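Local coordinates for protein Abbfa_003403 (Acinetobacter baumannii, PDB 4ZXH) that probably assembles a peptide product as a four-domain nonribosomal peptide synthetase with condensation, adenylation, phosphopantetheine-bearing carrier and thioesterase domains, at residues A[56-59]-A[60-64]; A[161-165]-A[166-170]; A[381-385]-A[386-390]. All blocks are in the same frame, centred on the assembly; numbering follows the deposited sequence.

Contact 1 (A[56-59]-A[60-64]). With PX4 (1,2-dimyristoyl-sn-glycero-3-phosphocholine), chain C.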
loop_
_atom_site.group_PDB
_atom_site.type_symbol
_atom_site.label_atom_id
_atom_site.label_comp_id
_atom_site.label_asym_id
_atom_site.label_seq_id
_atom_site.Cartn_x
_atom_site.Cartn_y
_atom_site.Cartn_z
ATOM N N LYS A 56 -39.109 8.502 -35.575
ATOM C CA LYS A 56 -37.798 8.190 -36.148
ATOM C C LYS A 56 -36.731 7.693 -35.149
ATOM O O LYS A 56 -35.890 6.866 -35.515
ATOM C CB LYS A 56 -37.256 9.409 -36.899
ATOM C CG LYS A 56 -37.903 9.621 -38.253
ATOM C CD LYS A 56 -37.192 10.697 -39.039
ATOM C CE LYS A 56 -38.030 11.107 -40.240
ATOM N NZ LYS A 56 -39.321 11.704 -39.807
ATOM N N PRO A 57 -36.737 8.202 -33.904
ATOM C CA PRO A 57 -35.688 7.691 -33.019
ATOM C C PRO A 57 -35.776 6.179 -32.768
ATOM O O PRO A 57 -34.768 5.501 -32.950
ATOM C CB PRO A 57 -35.911 8.488 -31.736
ATOM C CG PRO A 57 -36.453 9.768 -32.215
ATOM C CD PRO A 57 -37.386 9.393 -33.326
ATOM N N ILE A 58 -36.944 5.664 -32.389
ATOM C CA ILE A 58 -37.125 4.221 -32.243
ATOM C C ILE A 58 -36.824 3.475 -33.559
ATOM O O ILE A 58 -36.104 2.478 -33.549
ATOM C CB ILE A 58 -38.562 3.864 -31.784
ATOM C CG1 ILE A 58 -38.907 4.529 -30.451
ATOM C CG2 ILE A 58 -38.708 2.367 -31.618
ATOM C CD1 ILE A 58 -38.187 3.928 -29.274
ATOM N N GLU A 59 -37.367 3.949 -34.684
ATOM C CA GLU A 59 -37.113 3.296 -35.979
ATOM C C GLU A 59 -35.614 3.212 -36.307
ATOM O O GLU A 59 -35.134 2.196 -36.815
ATOM C CB GLU A 59 -37.823 4.022 -37.123
ATOM C CG GLU A 59 -39.314 4.181 -36.968
ATOM C CD GLU A 59 -39.959 4.833 -38.197
ATOM O OE1 GLU A 59 -39.222 5.154 -39.164
ATOM O OE2 GLU A 59 -41.197 5.035 -38.189
ATOM N N ILE A 60 -34.890 4.290 -36.025
ATOM C CA ILE A 60 -33.477 4.371 -36.368
ATOM C C ILE A 60 -32.653 3.519 -35.403
ATOM O O ILE A 60 -31.756 2.791 -35.824
ATOM C CB ILE A 60 -32.991 5.836 -36.355
ATOM C CG1 ILE A 60 -33.591 6.591 -37.539
ATOM C CG2 ILE A 60 -31.473 5.909 -36.389
ATOM C CD1 ILE A 60 -33.584 8.099 -37.372
ATOM N N LEU A 61 -32.974 3.608 -34.114
ATOM C CA LEU A 61 -32.422 2.709 -33.105
ATOM C C LEU A 61 -32.473 1.241 -33.538
ATOM O O LEU A 61 -31.456 0.547 -33.531
ATOM C CB LEU A 61 -33.169 2.869 -31.777
ATOM C CG LEU A 61 -32.727 1.871 -30.700
ATOM C CD1 LEU A 61 -31.277 2.068 -30.378
ATOM C CD2 LEU A 61 -33.573 1.970 -29.453
ATOM N N GLU A 62 -33.661 0.775 -33.911
ATOM C CA GLU A 62 -33.853 -0.611 -34.329
ATOM C C GLU A 62 -33.043 -0.968 -35.565
ATOM O O GLU A 62 -32.593 -2.105 -35.706
ATOM C CB GLU A 62 -35.336 -0.893 -34.587
ATOM C CG GLU A 62 -36.119 -1.232 -33.322
ATOM C CD GLU A 62 -37.614 -1.398 -33.573
ATOM O OE1 GLU A 62 -38.109 -0.974 -34.643
ATOM O OE2 GLU A 62 -38.298 -1.962 -32.697
ATOM N N ALA A 63 -32.856 0.003 -36.455
ATOM C CA ALA A 63 -32.122 -0.223 -37.704
ATOM C C ALA A 63 -30.624 -0.318 -37.445
ATOM O O ALA A 63 -29.925 -1.138 -38.051
ATOM C CB ALA A 63 -32.412 0.878 -38.692
ATOM N N VAL A 64 -30.142 0.529 -36.539
ATOM C CA VAL A 64 -28.740 0.544 -36.192
ATOM C C VAL A 64 -28.349 -0.751 -35.476
ATOM O O VAL A 64 -27.382 -1.412 -35.875
ATOM C CB VAL A 64 -28.388 1.757 -35.316
ATOM C CG1 VAL A 64 -27.047 1.541 -34.667
ATOM C CG2 VAL A 64 -28.333 3.008 -36.153
HETATM O O1 PX4 C . -42.091 9.626 -25.453
HETATM O O2 PX4 C . -42.030 12.217 -25.178
HETATM P P1 PX4 C . -41.877 10.997 -26.054
HETATM O O3 PX4 C . -42.792 11.190 -27.372
HETATM C C1 PX4 C . -44.067 10.574 -27.568
HETATM C C2 PX4 C . -44.724 11.206 -28.799
HETATM N N1 PX4 C . -45.945 10.496 -29.240
HETATM C C3 PX4 C . -46.727 10.026 -28.084
HETATM C C4 PX4 C . -46.772 11.416 -30.040
HETATM C C5 PX4 C . -45.578 9.353 -30.089
HETATM O O4 PX4 C . -40.415 11.046 -26.747
HETATM C C6 PX4 C . -39.419 12.031 -26.458
HETATM C C7 PX4 C . -38.047 11.401 -26.672
HETATM C C8 PX4 C . -38.225 9.929 -26.310
HETATM O O5 PX4 C . -37.000 9.219 -26.469
HETATM C C9 PX4 C . -36.978 7.827 -26.902
HETATM O O6 PX4 C . -37.999 7.290 -27.297
HETATM C C10 PX4 C . -35.682 7.060 -26.872
HETATM C C11 PX4 C . -35.095 6.921 -28.269
HETATM C C12 PX4 C . -33.695 7.516 -28.292
HETATM C C13 PX4 C . -32.806 6.682 -29.204
HETATM C C14 PX4 C . -32.186 7.554 -30.284
HETATM C C15 PX4 C . -31.656 6.655 -31.386
HETATM C C16 PX4 C . -30.173 6.897 -31.581
HETATM C C17 PX4 C . -29.578 5.834 -32.485
HETATM C C18 PX4 C . -29.090 4.645 -31.658
HETATM C C19 PX4 C . -27.576 4.623 -31.530
HETATM C C20 PX4 C . -27.167 3.794 -30.317
HETATM C C21 PX4 C . -25.646 3.663 -30.235
HETATM C C22 PX4 C . -25.146 3.496 -28.809
HETATM O O7 PX4 C . -37.620 11.531 -28.037
HETATM C C23 PX4 C . -36.236 12.006 -28.169
HETATM O O8 PX4 C . -35.790 12.678 -27.259
HETATM C C24 PX4 C . -35.381 11.650 -29.389
HETATM C C25 PX4 C . -33.961 12.241 -29.411
HETATM C C26 PX4 C . -33.102 11.694 -30.566
HETATM C C27 PX4 C . -31.645 12.198 -30.540
HETATM C C28 PX4 C . -30.785 11.708 -31.710
HETATM C C29 PX4 C . -29.333 12.215 -31.671
HETATM C C30 PX4 C . -28.498 11.769 -32.880
HETATM C C31 PX4 C . -26.984 11.560 -32.627
HETATM C C32 PX4 C . -26.719 10.214 -31.934
HETATM C C33 PX4 C . -25.300 9.642 -32.059
HETATM C C34 PX4 C . -25.014 8.604 -30.968
HETATM C C35 PX4 C . -24.038 7.484 -31.340
HETATM C C36 PX4 C . -22.821 7.463 -30.429
#
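Residues 56-59 and 60-64 form successive turns at the start of helix 56-67, joined by four i to i+4 backbone bonds, from Lys56 O to Ile60 N through Glu59 O to Ala63 N. The bond from Leu61 N to Pro57 O is 2.9 Å long and nearly straight, 169° at the hydrogen, whereas that from Ala63 N to Glu59 O is longer and more bent. Ile60 runs its extended chain back along the preceding turn: with CG1 beside the backbone N (chi1 -71°), CD1 lies 3.9 Å from Lys56 CB and rests on the Lys56 carbonyl. Beyond CB the lysine leads away, and its NZ makes a weak hydrogen bond to Ser52 O. Pro57, Ile58 and Leu61 turn to the phospholipid instead. Pro57 CG touches PX4 C24 of one acyl chain at 3.6 Å, and Leu61 CD1 meets PX4 C18, well down the other chain, at the same separation. Ile58 CD1 lies nearer the glycerol end, 3.9 Å from the ester oxygen PX4 O6. Glu59 and Glu62 are exposed. Such a division, acidic residues outward and apolar residues against the lipid, is that of an amphipathic helix, here forming one wall of the lipid pocket in the condensation domain.

Contact 2 (A[161-165]-A[166-170]). With PX4 (1,2-dimyristoyl-sn-glycero-3-phosphocholine), chain C.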
loop_
_atom_site.group_PDB
_atom_site.type_symbol
_atom_site.label_atom_id
_atom_site.label_comp_id
_atom_site.label_asym_id
_atom_site.label_seq_id
_atom_site.Cartn_x
_atom_site.Cartn_y
_atom_site.Cartn_z
ATOM N N ASP A 161 -22.506 8.181 -38.771
ATOM C CA ASP A 161 -23.549 7.379 -39.391
ATOM C C ASP A 161 -24.947 7.696 -38.852
ATOM O O ASP A 161 -25.873 7.920 -39.626
ATOM C CB ASP A 161 -23.254 5.902 -39.192
ATOM C CG ASP A 161 -24.068 5.018 -40.103
ATOM O OD1 ASP A 161 -23.791 5.002 -41.334
ATOM O OD2 ASP A 161 -24.965 4.323 -39.578
ATOM N N VAL A 162 -25.106 7.730 -37.533
ATOM C CA VAL A 162 -26.435 7.940 -36.976
ATOM C C VAL A 162 -26.937 9.357 -37.258
ATOM O O VAL A 162 -28.129 9.576 -37.474
ATOM C CB VAL A 162 -26.448 7.650 -35.477
ATOM C CG1 VAL A 162 -27.804 7.981 -34.869
ATOM C CG2 VAL A 162 -26.133 6.194 -35.260
ATOM N N SER A 163 -26.021 10.315 -37.296
ATOM C CA SER A 163 -26.373 11.676 -37.663
ATOM C C SER A 163 -26.916 11.771 -39.095
ATOM O O SER A 163 -27.830 12.545 -39.373
ATOM C CB SER A 163 -25.155 12.575 -37.503
ATOM O OG SER A 163 -24.897 12.831 -36.133
ATOM N N LYS A 164 -26.345 10.992 -40.009
ATOM C CA LYS A 164 -26.838 10.974 -41.372
ATOM C C LYS A 164 -28.255 10.404 -41.400
ATOM O O LYS A 164 -29.139 10.925 -42.092
ATOM C CB LYS A 164 -25.922 10.157 -42.287
ATOM C CG LYS A 164 -26.430 10.086 -43.728
ATOM C CD LYS A 164 -25.559 9.205 -44.599
ATOM C CE LYS A 164 -25.466 7.779 -44.040
ATOM N NZ LYS A 164 -24.574 6.886 -44.857
ATOM N N ARG A 165 -28.468 9.328 -40.656
ATOM C CA ARG A 165 -29.776 8.702 -40.622
ATOM C C ARG A 165 -30.812 9.687 -40.106
ATOM O O ARG A 165 -31.973 9.647 -40.514
ATOM C CB ARG A 165 -29.757 7.450 -39.762
ATOM C CG ARG A 165 -28.893 6.329 -40.307
ATOM C CD ARG A 165 -28.846 5.216 -39.292
ATOM N NE ARG A 165 -27.879 4.177 -39.609
ATOM C CZ ARG A 165 -28.199 2.937 -39.971
ATOM N NH1 ARG A 165 -29.476 2.583 -40.061
ATOM N NH2 ARG A 165 -27.246 2.043 -40.230
ATOM N N PHE A 166 -30.376 10.592 -39.234
ATOM C CA PHE A 166 -31.261 11.614 -38.678
ATOM C C PHE A 166 -31.386 12.872 -39.527
ATOM O O PHE A 166 -32.188 13.743 -39.204
ATOM C CB PHE A 166 -30.807 12.009 -37.278
ATOM C CG PHE A 166 -31.373 11.140 -36.201
ATOM C CD1 PHE A 166 -32.684 11.301 -35.787
ATOM C CD2 PHE A 166 -30.600 10.163 -35.601
ATOM C CE1 PHE A 166 -33.213 10.504 -34.797
ATOM C CE2 PHE A 166 -31.119 9.360 -34.617
ATOM C CZ PHE A 166 -32.425 9.534 -34.206
ATOM N N GLY A 167 -30.610 12.965 -40.604
ATOM C CA GLY A 167 -30.641 14.137 -41.460
ATOM C C GLY A 167 -29.774 15.323 -41.050
ATOM O O GLY A 167 -30.045 16.451 -41.460
ATOM N N LEU A 168 -28.727 15.076 -40.266
ATOM C CA LEU A 168 -27.852 16.147 -39.776
ATOM C C LEU A 168 -26.605 16.405 -40.638
ATOM O O LEU A 168 -26.094 17.518 -40.674
ATOM C CB LEU A 168 -27.425 15.847 -38.341
ATOM C CG LEU A 168 -28.584 15.895 -37.358
ATOM C CD1 LEU A 168 -28.168 15.349 -36.024
ATOM C CD2 LEU A 168 -29.046 17.323 -37.222
ATOM N N VAL A 169 -26.109 15.382 -41.322
ATOM C CA VAL A 169 -24.976 15.557 -42.226
ATOM C C VAL A 169 -25.353 14.901 -43.533
ATOM O O VAL A 169 -26.251 14.050 -43.561
ATOM C CB VAL A 169 -23.647 14.937 -41.679
ATOM C CG1 VAL A 169 -23.204 15.647 -40.421
ATOM C CG2 VAL A 169 -23.804 13.455 -41.432
ATOM N N ALA A 170 -24.681 15.276 -44.614
ATOM C CA ALA A 170 -25.130 14.825 -45.928
ATOM C C ALA A 170 -24.611 13.436 -46.269
ATOM O O ALA A 170 -25.329 12.638 -46.858
ATOM C CB ALA A 170 -24.724 15.819 -46.998
HETATM O O1 PX4 C . -42.091 9.626 -25.453
HETATM O O2 PX4 C . -42.030 12.217 -25.178
HETATM P P1 PX4 C . -41.877 10.997 -26.054
HETATM O O3 PX4 C . -42.792 11.190 -27.372
HETATM C C1 PX4 C . -44.067 10.574 -27.568
HETATM C C2 PX4 C . -44.724 11.206 -28.799
HETATM N N1 PX4 C . -45.945 10.496 -29.240
HETATM C C3 PX4 C . -46.727 10.026 -28.084
HETATM C C4 PX4 C . -46.772 11.416 -30.040
HETATM C C5 PX4 C . -45.578 9.353 -30.089
HETATM O O4 PX4 C . -40.415 11.046 -26.747
HETATM C C6 PX4 C . -39.419 12.031 -26.458
HETATM C C7 PX4 C . -38.047 11.401 -26.672
HETATM C C8 PX4 C . -38.225 9.929 -26.310
HETATM O O5 PX4 C . -37.000 9.219 -26.469
HETATM C C9 PX4 C . -36.978 7.827 -26.902
HETATM O O6 PX4 C . -37.999 7.290 -27.297
HETATM C C10 PX4 C . -35.682 7.060 -26.872
HETATM C C11 PX4 C . -35.095 6.921 -28.269
HETATM C C12 PX4 C . -33.695 7.516 -28.292
HETATM C C13 PX4 C . -32.806 6.682 -29.204
HETATM C C14 PX4 C . -32.186 7.554 -30.284
HETATM C C15 PX4 C . -31.656 6.655 -31.386
HETATM C C16 PX4 C . -30.173 6.897 -31.581
HETATM C C17 PX4 C . -29.578 5.834 -32.485
HETATM C C18 PX4 C . -29.090 4.645 -31.658
HETATM C C19 PX4 C . -27.576 4.623 -31.530
HETATM C C20 PX4 C . -27.167 3.794 -30.317
HETATM C C21 PX4 C . -25.646 3.663 -30.235
HETATM C C22 PX4 C . -25.146 3.496 -28.809
HETATM O O7 PX4 C . -37.620 11.531 -28.037
HETATM C C23 PX4 C . -36.236 12.006 -28.169
HETATM O O8 PX4 C . -35.790 12.678 -27.259
HETATM C C24 PX4 C . -35.381 11.650 -29.389
HETATM C C25 PX4 C . -33.961 12.241 -29.411
HETATM C C26 PX4 C . -33.102 11.694 -30.566
HETATM C C27 PX4 C . -31.645 12.198 -30.540
HETATM C C28 PX4 C . -30.785 11.708 -31.710
HETATM C C29 PX4 C . -29.333 12.215 -31.671
HETATM C C30 PX4 C . -28.498 11.769 -32.880
HETATM C C31 PX4 C . -26.984 11.560 -32.627
HETATM C C32 PX4 C . -26.719 10.214 -31.934
HETATM C C33 PX4 C . -25.300 9.642 -32.059
HETATM C C34 PX4 C . -25.014 8.604 -30.968
HETATM C C35 PX4 C . -24.038 7.484 -31.340
HETATM C C36 PX4 C . -22.821 7.463 -30.429
#
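Val162 and Phe166 lie side by side one helical turn apart, and they form the tight half of this contact. Val162 CG1, anti to the backbone N (chi1 175°), reaches the edge of the phenyl ring in its plane, 3.6 Å from Phe166 CE2. One face of that ring receives an acyl chain of the phospholipid, with PX4 C28 3.7 Å from Phe166 CZ and offset toward the rim; Val162 CG1 meets the other chain at PX4 C17. Also buried, Ser163 packs its CB against Leu168 CB at 4.1 Å, while its OG bonds back to Leu159 O. Arg165 makes a side-on salt bridge with Asp161, NE and NH2 both bonding to Asp161 OD2, NE at 2.9 Å; NH2 also forms a salt bridge with Asp67. The other side is looser: the partly exposed Lys164 lays CB near Val169 CG2, 4.0 Å away, and Gly167 and Ala170 are exposed. The chain leaves the helix at Gly167, which takes a positive phi of 85°; Gly167 N bonds to Lys164 O, and Leu168 N reaches back to Ser163 O at 2.8 Å in a bond of 168°. This is the Schellman motif, here ending helix 152-165 at the lipid pocket.

Contact 3 (A[381-385]-A[386-390])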
loop_
_atom_site.group_PDB
_atom_site.type_symbol
_atom_site.label_atom_id
_atom_site.label_comp_id
_atom_site.label_asym_id
_atom_site.label_seq_id
_atom_site.Cartn_x
_atom_site.Cartn_y
_atom_site.Cartn_z
ATOM N N THR A 381 -23.958 24.560 -33.194
ATOM C CA THR A 381 -25.035 23.596 -33.347
ATOM C C THR A 381 -24.980 22.895 -34.696
ATOM O O THR A 381 -24.332 23.345 -35.646
ATOM C CB THR A 381 -26.425 24.252 -33.231
ATOM O OG1 THR A 381 -26.542 25.297 -34.209
ATOM C CG2 THR A 381 -26.662 24.814 -31.831
ATOM N N LEU A 382 -25.706 21.793 -34.770
ATOM C CA LEU A 382 -25.850 21.028 -35.988
ATOM C C LEU A 382 -27.346 20.935 -36.263
ATOM O O LEU A 382 -28.069 20.263 -35.547
ATOM C CB LEU A 382 -25.208 19.660 -35.813
ATOM C CG LEU A 382 -24.918 18.767 -37.002
ATOM C CD1 LEU A 382 -24.053 19.501 -37.973
ATOM C CD2 LEU A 382 -24.206 17.544 -36.484
ATOM N N VAL A 383 -27.817 21.650 -37.273
ATOM C CA VAL A 383 -29.241 21.804 -37.485
ATOM C C VAL A 383 -29.732 20.962 -38.647
ATOM O O VAL A 383 -29.239 21.069 -39.775
ATOM C CB VAL A 383 -29.605 23.279 -37.736
ATOM C CG1 VAL A 383 -31.101 23.427 -37.980
ATOM C CG2 VAL A 383 -29.145 24.128 -36.561
ATOM N N GLY A 384 -30.709 20.116 -38.360
ATOM C CA GLY A 384 -31.311 19.284 -39.375
ATOM C C GLY A 384 -32.750 19.695 -39.530
ATOM O O GLY A 384 -33.234 20.578 -38.830
ATOM N N GLN A 385 -33.436 19.068 -40.471
ATOM C CA GLN A 385 -34.845 19.337 -40.675
ATOM C C GLN A 385 -35.648 19.041 -39.402
ATOM O O GLN A 385 -36.498 19.834 -38.998
ATOM C CB GLN A 385 -35.351 18.511 -41.853
ATOM C CG GLN A 385 -36.835 18.417 -41.978
ATOM C CD GLN A 385 -37.270 17.771 -43.285
ATOM O OE1 GLN A 385 -36.477 17.128 -43.991
ATOM N NE2 GLN A 385 -38.536 17.953 -43.619
ATOM N N ASP A 386 -35.364 17.919 -38.750
ATOM C CA ASP A 386 -36.224 17.473 -37.650
ATOM C C ASP A 386 -35.716 17.841 -36.255
ATOM O O ASP A 386 -36.494 17.843 -35.314
ATOM C CB ASP A 386 -36.429 15.955 -37.711
ATOM C CG ASP A 386 -37.221 15.511 -38.937
ATOM O OD1 ASP A 386 -38.090 16.278 -39.426
ATOM O OD2 ASP A 386 -36.972 14.383 -39.411
ATOM N N LEU A 387 -34.421 18.138 -36.120
ATOM C CA LEU A 387 -33.832 18.426 -34.812
ATOM C C LEU A 387 -32.563 19.250 -34.858
ATOM O O LEU A 387 -32.049 19.576 -35.923
ATOM C CB LEU A 387 -33.543 17.130 -34.046
ATOM C CG LEU A 387 -32.820 15.957 -34.717
ATOM C CD1 LEU A 387 -31.448 16.306 -35.091
ATOM C CD2 LEU A 387 -32.724 14.838 -33.694
ATOM N N THR A 388 -32.042 19.542 -33.674
ATOM C CA THR A 388 -30.863 20.384 -33.536
ATOM C C THR A 388 -30.001 19.876 -32.397
ATOM O O THR A 388 -30.515 19.670 -31.293
ATOM C CB THR A 388 -31.260 21.858 -33.274
ATOM O OG1 THR A 388 -31.995 22.365 -34.404
ATOM C CG2 THR A 388 -30.037 22.710 -33.012
ATOM N N LEU A 389 -28.708 19.663 -32.658
ATOM C CA LEU A 389 -27.766 19.205 -31.617
ATOM C C LEU A 389 -26.932 20.358 -31.078
ATOM O O LEU A 389 -26.416 21.159 -31.852
ATOM C CB LEU A 389 -26.808 18.121 -32.135
ATOM C CG LEU A 389 -27.244 16.715 -32.561
ATOM C CD1 LEU A 389 -26.015 15.854 -32.685
ATOM C CD2 LEU A 389 -28.212 16.087 -31.590
ATOM N N GLY A 390 -26.788 20.434 -29.759
ATOM C CA GLY A 390 -25.951 21.443 -29.133
ATOM C C GLY A 390 -25.013 20.767 -28.155
ATOM O O GLY A 390 -25.152 19.568 -27.916
#
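Thr388 CG2 lies between two side chains of 381-385, 3.9 Å from both Val383 CG2 and Thr381 CB. With CG2 anti to the backbone N and OG1 beside it (chi1 -63°), Thr388 presents both branches to Val383: the two side chains run alongside each other, and Thr388 OG1 comes within 3.8 Å of Val383 CG1. Thr381 instead meets Thr388 at a slant. On the opposite face, Leu382 and Leu389 approach through their CB atoms, 4.3 Å apart. The two strands form an antiparallel beta hairpin at the end of a six-stranded sheet, strand 382-383 being outermost and strand 387-391 lying against strand 40-49. Leu382 and Leu389 are a hydrogen-bonded pair, with Leu389 N 3.0 Å from Leu382 O and the return bond from Leu382 N to Leu389 O nearly as short; Val383 and Thr388 are the adjoining non-hydrogen-bonded pair. By the turn, Gly384 N gives a hydrogen bond to Leu387 O, 2.8 Å long and nearly in line with the C=O (175°). Gln385 and Asp386 point the same way, their amide and carboxylate planes 37° apart. Asp386 OD1 bonds to Ser52 OG, and Gln385 O to Asn50 ND2, tying the turn to the segment after strand 40-49.

How the contacts relate
Contacts 1, 2 and 3 follow one another along the chain within the condensation domain, yet they gather at one edge of it, about 50 Å from the centre of the chain. The centres of contacts 1 and 2 are about 12 Å apart, those of 2 and 3 about 10 Å, and those of 1 and 3 about 17 Å, so that 161-170 lies between the other two. Ile60 of helix 56-67 packs on Phe166, and Leu168 just beyond helix 152-165 packs on Leu387 and Leu389 of the hairpin. A long, weak ion pair links Lys56 to Asp386. Two helices and a sheet edge thus meet around one bound phospholipid, which all three contacts touch.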